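Local coordinates for protein 3-oxo-tetronate kinase (Cupriavidus necator, PDB 5DMH) that catalyses the ATP-dependent phosphorylation of 3-oxo-tetronate to 3-oxo-tetronate 4-phosphate, as a member of the four-carbon acid sugar kinase family, at residues I62-V67 with L79-K84; L403-L408 with L429-K434; R159-V164 with D184-R189. All blocks are in the same frame, centred on the assembly; numbering follows the deposited sequence.

Contact 1 (I62-V67 with L79-K84); sequences IGLPDV and LVVALK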
loop_
_atom_site.group_PDB
_atom_site.type_symbol
_atom_site.label_atom_id
_atom_site.label_comp_id
_atom_site.label_asym_id
_atom_site.label_seq_id
_atom_site.Cartn_x
_atom_site.Cartn_y
_atom_site.Cartn_z
ATOM N N ILE A 62 -7.302 -1.580 -10.706
ATOM C CA ILE A 62 -7.428 -0.238 -10.195
ATOM C C ILE A 62 -8.914 -0.028 -10.024
ATOM O O ILE A 62 -9.640 0.104 -10.998
ATOM C CB ILE A 62 -6.811 0.800 -11.162
ATOM C CG1 ILE A 62 -5.356 0.474 -11.434
ATOM C CG2 ILE A 62 -6.916 2.187 -10.572
ATOM C CD1 ILE A 62 -4.503 0.318 -10.167
ATOM N N GLY A 63 -9.379 -0.094 -8.776
ATOM C CA GLY A 63 -10.801 -0.162 -8.513
ATOM C C GLY A 63 -11.390 -1.376 -9.183
ATOM O O GLY A 63 -10.699 -2.395 -9.403
ATOM N N LEU A 64 -12.668 -1.277 -9.522
ATOM C CA LEU A 64 -13.374 -2.386 -10.118
ATOM C C LEU A 64 -13.457 -2.241 -11.633
ATOM O O LEU A 64 -13.917 -1.218 -12.137
ATOM C CB LEU A 64 -14.763 -2.480 -9.506
ATOM C CG LEU A 64 -14.757 -2.555 -7.984
ATOM C CD1 LEU A 64 -16.182 -2.720 -7.466
ATOM C CD2 LEU A 64 -13.860 -3.707 -7.518
ATOM N N PRO A 65 -12.989 -3.265 -12.360
ATOM C CA PRO A 65 -12.960 -3.179 -13.818
ATOM C C PRO A 65 -14.330 -3.445 -14.400
ATOM O O PRO A 65 -15.064 -4.270 -13.860
ATOM C CB PRO A 65 -12.006 -4.312 -14.229
ATOM C CG PRO A 65 -11.762 -5.148 -12.978
ATOM C CD PRO A 65 -12.585 -4.595 -11.869
ATOM N N ASP A 66 -14.674 -2.750 -15.474
ATOM C CA ASP A 66 -15.827 -3.128 -16.267
ATOM C C ASP A 66 -15.547 -4.521 -16.819
ATOM O O ASP A 66 -14.386 -4.917 -16.970
ATOM C CB ASP A 66 -16.059 -2.124 -17.403
ATOM C CG ASP A 66 -17.063 -1.040 -17.032
ATOM O OD1 ASP A 66 -17.163 -0.702 -15.832
ATOM O OD2 ASP A 66 -17.760 -0.533 -17.938
ATOM N N VAL A 67 -16.602 -5.286 -17.073
ATOM C CA VAL A 67 -16.453 -6.551 -17.774
ATOM C C VAL A 67 -16.338 -6.185 -19.249
ATOM O O VAL A 67 -17.063 -5.300 -19.700
ATOM C CB VAL A 67 -17.683 -7.474 -17.555
ATOM C CG1 VAL A 67 -18.954 -6.824 -18.087
ATOM C CG2 VAL A 67 -17.478 -8.833 -18.220
ATOM N N LEU A 79 -6.608 -11.877 -6.486
ATOM C CA LEU A 79 -6.987 -10.598 -7.072
ATOM C C LEU A 79 -6.783 -9.543 -6.014
ATOM O O LEU A 79 -7.205 -9.739 -4.865
ATOM C CB LEU A 79 -8.466 -10.637 -7.473
ATOM C CG LEU A 79 -8.863 -11.644 -8.559
ATOM C CD1 LEU A 79 -10.371 -11.708 -8.679
ATOM C CD2 LEU A 79 -8.263 -11.243 -9.869
ATOM N N VAL A 80 -6.128 -8.444 -6.375
ATOM C CA VAL A 80 -5.899 -7.330 -5.457
ATOM C C VAL A 80 -6.543 -6.064 -6.003
ATOM O O VAL A 80 -6.100 -5.523 -7.016
ATOM C CB VAL A 80 -4.389 -7.034 -5.225
ATOM C CG1 VAL A 80 -4.225 -5.822 -4.281
ATOM C CG2 VAL A 80 -3.668 -8.255 -4.623
ATOM N N VAL A 81 -7.592 -5.607 -5.327
ATOM C CA VAL A 81 -8.261 -4.369 -5.692
ATOM C C VAL A 81 -7.617 -3.165 -4.994
ATOM O O VAL A 81 -7.644 -3.038 -3.772
ATOM C CB VAL A 81 -9.784 -4.439 -5.365
ATOM C CG1 VAL A 81 -10.466 -3.110 -5.713
ATOM C CG2 VAL A 81 -10.437 -5.612 -6.080
ATOM N N ALA A 82 -7.036 -2.265 -5.789
ATOM C CA ALA A 82 -6.459 -1.043 -5.292
ATOM C C ALA A 82 -7.502 0.075 -5.134
ATOM O O ALA A 82 -8.175 0.463 -6.100
ATOM C CB ALA A 82 -5.364 -0.596 -6.245
ATOM N N LEU A 83 -7.658 0.553 -3.914
ATOM C CA LEU A 83 -8.491 1.710 -3.603
ATOM C C LEU A 83 -7.622 2.880 -3.124
ATOM O O LEU A 83 -6.525 2.660 -2.613
ATOM C CB LEU A 83 -9.496 1.386 -2.497
ATOM C CG LEU A 83 -10.430 0.203 -2.715
ATOM C CD1 LEU A 83 -11.382 0.022 -1.527
ATOM C CD2 LEU A 83 -11.201 0.344 -4.044
ATOM N N LYS A 84 -8.136 4.114 -3.242
ATOM C CA LYS A 84 -7.479 5.286 -2.675
ATOM C C LYS A 84 -8.310 5.707 -1.472
ATOM O O LYS A 84 -8.967 6.748 -1.472
ATOM C CB LYS A 84 -7.377 6.422 -3.726
ATOM C CG LYS A 84 -6.455 7.564 -3.330
ATOM C CD LYS A 84 -6.464 8.723 -4.355
ATOM C CE LYS A 84 -5.454 9.782 -4.024
ATOM N NZ LYS A 84 -5.733 10.529 -2.765
#
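G63 and A82 join the end of strand 58-62 to the end of strand 78-82 through one backbone hydrogen bond, G63 N to A82 O at 3.0 Å. The N-H lies in the carbonyl plane of A82, and the N-H...O angle is 152°. One step back, I62 and A82 form a parallel bridge, their CA atoms 5.1 Å apart, and send their side chains to the same face of the sheet. There I62 CD1 rests on A82 CB at 4.1 Å. Both residues also touch F41 of helix 41-53, so this end of the contact is closed in by a helix. At G63 the chain takes a positive phi of 59° and turns out of the strand, and its carbonyl swings over V81, with G63 O 3.8 Å from V81 CG1. The other end is looser. L64, although exposed, turns one branch back to the strand: CG anti to the carbonyl carbon (chi1 -54°) lets CD2 meet V81 CG1 at 3.9 Å and also approach CG2, the two side chains crossing at a slant. W103 of helix 90-106 gives L64 a second apolar neighbour. Beyond L64 the loop leaves the strand altogether, and D66 and V67 are exposed. On the other segment K84, just past the strand end, forms salt bridges with E370 and E394, both inferred ATP-binding residues. Neighbouring parallel strands with helices packed against them, one strand turning off into a loop where the pairing ends, are typical of an alpha/beta domain, here the sugar-binding N-terminal domain.

Contact 2 (L403-L408 with L429-K434); sequences LGVRAL and LALALK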
loop_
_atom_site.group_PDB
_atom_site.type_symbol
_atom_site.label_atom_id
_atom_site.label_comp_id
_atom_site.label_asym_id
_atom_site.label_seq_id
_atom_site.Cartn_x
_atom_site.Cartn_y
_atom_site.Cartn_z
ATOM N N LEU A 403 -3.567 8.681 -14.968
ATOM C CA LEU A 403 -3.089 7.918 -16.128
ATOM C C LEU A 403 -4.119 6.984 -16.749
ATOM O O LEU A 403 -3.902 6.453 -17.848
ATOM C CB LEU A 403 -1.870 7.083 -15.747
ATOM C CG LEU A 403 -0.578 7.823 -15.412
ATOM C CD1 LEU A 403 0.428 6.854 -14.836
ATOM C CD2 LEU A 403 -0.010 8.529 -16.637
ATOM N N GLY A 404 -5.234 6.747 -16.071
ATOM C CA GLY A 404 -6.277 5.905 -16.619
ATOM C C GLY A 404 -5.971 4.412 -16.611
ATOM O O GLY A 404 -6.594 3.654 -17.337
ATOM N N VAL A 405 -5.043 3.992 -15.759
ATOM C CA VAL A 405 -4.636 2.597 -15.678
ATOM C C VAL A 405 -5.786 1.763 -15.121
ATOM O O VAL A 405 -6.380 2.142 -14.122
ATOM C CB VAL A 405 -3.412 2.458 -14.774
ATOM C CG1 VAL A 405 -3.039 1.013 -14.565
ATOM C CG2 VAL A 405 -2.238 3.239 -15.381
ATOM N N ARG A 406 -6.070 0.630 -15.748
ATOM C CA ARG A 406 -7.146 -0.242 -15.284
ATOM C C ARG A 406 -6.663 -1.436 -14.452
ATOM O O ARG A 406 -7.397 -1.940 -13.596
ATOM C CB ARG A 406 -7.989 -0.726 -16.476
ATOM C CG ARG A 406 -8.805 0.397 -17.122
ATOM C CD ARG A 406 -9.384 -0.008 -18.478
ATOM N NE ARG A 406 -9.939 1.149 -19.184
ATOM C CZ ARG A 406 -10.521 1.102 -20.380
ATOM N NH1 ARG A 406 -10.641 -0.050 -21.031
ATOM N NH2 ARG A 406 -10.985 2.216 -20.929
ATOM N N ALA A 407 -5.439 -1.888 -14.706
ATOM C CA ALA A 407 -4.922 -3.076 -14.028
ATOM C C ALA A 407 -3.421 -3.142 -14.242
ATOM O O ALA A 407 -2.901 -2.515 -15.159
ATOM C CB ALA A 407 -5.603 -4.329 -14.552
ATOM N N LEU A 408 -2.737 -3.877 -13.373
ATOM C CA LEU A 408 -1.288 -4.003 -13.403
ATOM C C LEU A 408 -0.908 -5.480 -13.297
ATOM O O LEU A 408 -1.547 -6.263 -12.564
ATOM C CB LEU A 408 -0.646 -3.239 -12.247
ATOM C CG LEU A 408 -0.754 -1.718 -12.287
ATOM C CD1 LEU A 408 -0.219 -1.087 -11.025
ATOM C CD2 LEU A 408 -0.040 -1.200 -13.513
ATOM N N LEU A 429 2.660 0.672 -20.033
ATOM C CA LEU A 429 3.414 1.561 -19.168
ATOM C C LEU A 429 4.085 0.709 -18.111
ATOM O O LEU A 429 3.568 -0.330 -17.732
ATOM C CB LEU A 429 2.508 2.590 -18.493
ATOM C CG LEU A 429 1.607 3.387 -19.429
ATOM C CD1 LEU A 429 0.694 4.308 -18.631
ATOM C CD2 LEU A 429 2.454 4.178 -20.447
ATOM N N ALA A 430 5.246 1.144 -17.651
ATOM C CA ALA A 430 5.917 0.471 -16.548
ATOM C C ALA A 430 5.899 1.412 -15.360
ATOM O O ALA A 430 6.287 2.585 -15.469
ATOM C CB ALA A 430 7.341 0.101 -16.928
ATOM N N LEU A 431 5.424 0.898 -14.229
ATOM C CA LEU A 431 5.242 1.685 -13.027
ATOM C C LEU A 431 5.941 1.076 -11.828
ATOM O O LEU A 431 5.921 -0.143 -11.645
ATOM C CB LEU A 431 3.761 1.726 -12.658
ATOM C CG LEU A 431 2.765 2.273 -13.686
ATOM C CD1 LEU A 431 1.378 2.110 -13.119
ATOM C CD2 LEU A 431 3.031 3.699 -13.912
ATOM N N ALA A 432 6.493 1.931 -10.977
ATOM C CA ALA A 432 6.981 1.504 -9.670
ATOM C C ALA A 432 6.316 2.435 -8.683
ATOM O O ALA A 432 6.513 3.652 -8.733
ATOM C CB ALA A 432 8.515 1.603 -9.580
ATOM N N LEU A 433 5.460 1.869 -7.845
ATOM C CA LEU A 433 4.661 2.621 -6.907
ATOM C C LEU A 433 5.237 2.369 -5.517
ATOM O O LEU A 433 4.971 1.336 -4.897
ATOM C CB LEU A 433 3.199 2.166 -6.969
ATOM C CG LEU A 433 2.581 2.255 -8.368
ATOM C CD1 LEU A 433 1.103 1.876 -8.368
ATOM C CD2 LEU A 433 2.792 3.635 -9.005
ATOM N N LYS A 434 6.018 3.327 -5.053
ATOM C CA LYS A 434 6.820 3.187 -3.834
ATOM C C LYS A 434 6.136 3.777 -2.608
ATOM O O LYS A 434 6.005 4.981 -2.459
ATOM C CB LYS A 434 8.169 3.880 -4.039
ATOM C CG LYS A 434 9.175 3.726 -2.899
ATOM C CD LYS A 434 10.117 4.928 -2.885
ATOM C CE LYS A 434 9.547 6.034 -2.022
ATOM N NZ LYS A 434 10.202 6.107 -0.713
#
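L408 and L431 face each other across a backbone separation too wide for pairing, their CA atoms 8.7 Å apart, and no hydrogen bond links the two segments; V405 and L429 keep a similar spacing, 8.8 Å between CA atoms. Leucine and valine branches meet in between. L431 is the central side chain: its CD1 meets L408 CD2 at 3.6 Å, the closest approach of the contact, and the two side chains cross at about a right angle. CD1 of L431 also has V405 CG2 beside it, at 4.4 Å. The other branch, CD2, touches L403 CD1 at 4.2 Å as the two leucines slide past each other in opposite directions. CG anti to the carbonyl carbon (chi1 -58°) and an extended chi2 of 176° set CD1 of L431 against L408 and V405 and leave CD2 to L403. Strand 418-423 lies between strands 407-415 and 430-434 in the sheet order, and T421 and T423 on it touch L408, so the leucines meet across an intervening strand of the nucleotide-binding domain. G404, the first residue to leave helical angles and at positive phi, closes the preceding helix in a Schellman motif before the chain runs on into strand 407-415. Further along, L408 CD1 and L433 CD1 meet tip to tip at 4.2 Å. F388 of strand 387-391 touches both L403 and L431, while L433 packs on V390 of the same strand, its side chain about 7 Å from G393, an inferred ATP-binding residue.

Contact 3 (R159-V164 with D184-R189); sequences RGHLFV and DASLVR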
loop_
_atom_site.group_PDB
_atom_site.type_symbol
_atom_site.label_atom_id
_atom_site.label_comp_id
_atom_site.label_asym_id
_atom_site.label_seq_id
_atom_site.Cartn_x
_atom_site.Cartn_y
_atom_site.Cartn_z
ATOM N N ARG A 159 3.446 -7.272 22.355
ATOM C CA ARG A 159 2.408 -6.831 23.292
ATOM C C ARG A 159 1.552 -5.720 22.686
ATOM O O ARG A 159 1.136 -4.797 23.364
ATOM C CB ARG A 159 2.997 -6.448 24.643
ATOM C CG ARG A 159 3.631 -7.653 25.357
ATOM C CD ARG A 159 4.182 -7.334 26.746
ATOM N NE ARG A 159 4.670 -8.562 27.364
ATOM C CZ ARG A 159 3.919 -9.395 28.089
ATOM N NH1 ARG A 159 2.641 -9.146 28.317
ATOM N NH2 ARG A 159 4.452 -10.497 28.573
ATOM N N GLY A 160 1.305 -5.867 21.394
ATOM C CA GLY A 160 0.419 -5.005 20.640
ATOM C C GLY A 160 1.029 -3.687 20.216
ATOM O O GLY A 160 0.353 -2.893 19.562
ATOM N N HIS A 161 2.295 -3.466 20.591
ATOM C CA HIS A 161 2.991 -2.220 20.325
ATOM C C HIS A 161 3.825 -2.375 19.042
ATOM O O HIS A 161 4.575 -3.336 18.869
ATOM C CB HIS A 161 3.891 -1.839 21.526
ATOM C CG HIS A 161 3.132 -1.333 22.719
ATOM N ND1 HIS A 161 2.259 -2.122 23.434
ATOM C CD2 HIS A 161 3.104 -0.112 23.311
ATOM C CE1 HIS A 161 1.742 -1.420 24.431
ATOM N NE2 HIS A 161 2.208 -0.190 24.358
ATOM N N LEU A 162 3.700 -1.407 18.140
ATOM C CA LEU A 162 4.403 -1.454 16.872
ATOM C C LEU A 162 5.782 -0.766 16.923
ATOM O O LEU A 162 5.913 0.389 17.348
ATOM C CB LEU A 162 3.523 -0.815 15.786
ATOM C CG LEU A 162 4.055 -0.758 14.355
ATOM C CD1 LEU A 162 4.432 -2.107 13.797
ATOM C CD2 LEU A 162 3.029 -0.105 13.472
ATOM N N PHE A 163 6.796 -1.511 16.490
ATOM C CA PHE A 163 8.186 -1.060 16.388
ATOM C C PHE A 163 8.628 -0.958 14.927
ATOM O O PHE A 163 8.261 -1.783 14.073
ATOM C CB PHE A 163 9.150 -2.014 17.136
ATOM C CG PHE A 163 8.996 -1.979 18.644
ATOM C CD1 PHE A 163 7.979 -2.681 19.252
ATOM C CD2 PHE A 163 9.887 -1.272 19.443
ATOM C CE1 PHE A 163 7.825 -2.640 20.633
ATOM C CE2 PHE A 163 9.726 -1.230 20.814
ATOM C CZ PHE A 163 8.708 -1.922 21.400
ATOM N N VAL A 164 9.359 0.121 14.665
ATOM C CA VAL A 164 10.085 0.332 13.428
ATOM C C VAL A 164 11.570 0.301 13.776
ATOM O O VAL A 164 12.108 1.211 14.438
ATOM C CB VAL A 164 9.702 1.715 12.806
ATOM C CG1 VAL A 164 10.492 1.982 11.553
ATOM C CG2 VAL A 164 8.215 1.764 12.528
ATOM N N ASP A 184 0.909 7.238 18.897
ATOM C CA ASP A 184 0.644 6.160 19.874
ATOM C C ASP A 184 1.050 4.817 19.266
ATOM O O ASP A 184 0.528 4.428 18.242
ATOM C CB ASP A 184 -0.857 6.128 20.222
ATOM C CG ASP A 184 -1.185 5.187 21.388
ATOM O OD1 ASP A 184 -0.293 4.421 21.829
ATOM O OD2 ASP A 184 -2.341 5.234 21.869
ATOM N N ALA A 185 1.979 4.102 19.903
ATOM C CA ALA A 185 2.475 2.840 19.362
ATOM C C ALA A 185 1.648 1.662 19.804
ATOM O O ALA A 185 1.847 0.552 19.321
ATOM C CB ALA A 185 3.940 2.616 19.749
ATOM N N SER A 186 0.728 1.896 20.726
ATOM C CA SER A 186 -0.157 0.825 21.205
ATOM C C SER A 186 -1.329 0.571 20.228
ATOM O O SER A 186 -2.335 1.289 20.214
ATOM C CB SER A 186 -0.666 1.143 22.604
ATOM O OG SER A 186 -1.546 0.117 23.037
ATOM N N LEU A 187 -1.166 -0.423 19.376
ATOM C CA LEU A 187 -2.120 -0.671 18.315
ATOM C C LEU A 187 -3.481 -1.116 18.855
ATOM O O LEU A 187 -4.494 -0.905 18.209
ATOM C CB LEU A 187 -1.591 -1.734 17.361
ATOM C CG LEU A 187 -0.301 -1.438 16.601
ATOM C CD1 LEU A 187 -0.008 -2.533 15.561
ATOM C CD2 LEU A 187 -0.379 -0.074 15.935
ATOM N N VAL A 188 -3.508 -1.737 20.035
ATOM C CA VAL A 188 -4.792 -2.143 20.618
ATOM C C VAL A 188 -5.608 -0.903 20.943
ATOM O O VAL A 188 -6.779 -0.788 20.551
ATOM C CB VAL A 188 -4.619 -3.048 21.863
ATOM C CG1 VAL A 188 -5.953 -3.254 22.555
ATOM C CG2 VAL A 188 -4.010 -4.357 21.463
ATOM N N ARG A 189 -4.950 0.071 21.569
ATOM C CA ARG A 189 -5.593 1.341 21.930
ATOM C C ARG A 189 -5.960 2.152 20.667
ATOM O O ARG A 189 -7.070 2.657 20.551
ATOM C CB ARG A 189 -4.652 2.120 22.847
ATOM C CG ARG A 189 -5.154 3.433 23.406
ATOM C CD ARG A 189 -4.281 3.853 24.598
ATOM N NE ARG A 189 -2.875 4.007 24.220
ATOM C CZ ARG A 189 -1.838 3.964 25.065
ATOM N NH1 ARG A 189 -2.021 3.765 26.364
ATOM N NH2 ARG A 189 -0.605 4.128 24.612
#
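G160 accepts and L162 donates one backbone hydrogen bond each, both shared with the turn that leads into helix 187-193. L187 N donates to G160 O at 2.9 Å, tilted 28° from the carbonyl plane, and L162 N donates to A185 O, also at 2.9 Å but in the carbonyl plane of A185. A185 O takes a further CA-H...O contact from H161 CA at 3.2 Å. The backbone N atoms of R159 and G160 are taken by the two carboxylate oxygens of D232. Between the two cross-segment bonds H161 and S186 form a single backbone bridge, and S186 CB sits over one face of the imidazole, 4.0 Å from its centroid, as a CH-pi contact. The ring is held from its own segment: H161 ND1 donates to R159 O, which lies in the ring plane although the donor stands well above the carbonyl plane. S186, the N-cap residue, has its backbone N taken by D184 OD1, an Asx turn. That oxygen also accepts from R189 NH2, the two donors coming from opposite faces of the carboxylate. R189 NE binds D184 OD2 on its syn lone pair at 2.7 Å, completing a side-on salt bridge, and R193 is a second cationic partner of OD2. On the apolar side L187 CD1 lies 3.9 Å from L162 CB. Both leucines reach I157 of the small antiparallel sheet, and the start of helix 187-193 also packs, through L187 and V188, on I230 of strand 228-231.

How the contacts relate
Contacts 1 and 2 adjoin and reach the same run of strands, although they belong to different domains: I62 N lies 2.9 Å from R406 O, a probable hydrogen bond, and I62 also packs beside V405 and A407. Contact 3 stands apart, its centre 31 Å from that of contact 1 and 33 Å from that of contact 2, on the opposite side of the chain's centre. Contact 2 is wholly buried and purely apolar. Contact 1, partly buried, mixes one backbone bond with light packing where a strand gives way to loop. Contact 3 is also partly buried but richest in polar links, with two backbone bonds, an Asx turn and a salt bridge where a helix begins beside a small sheet.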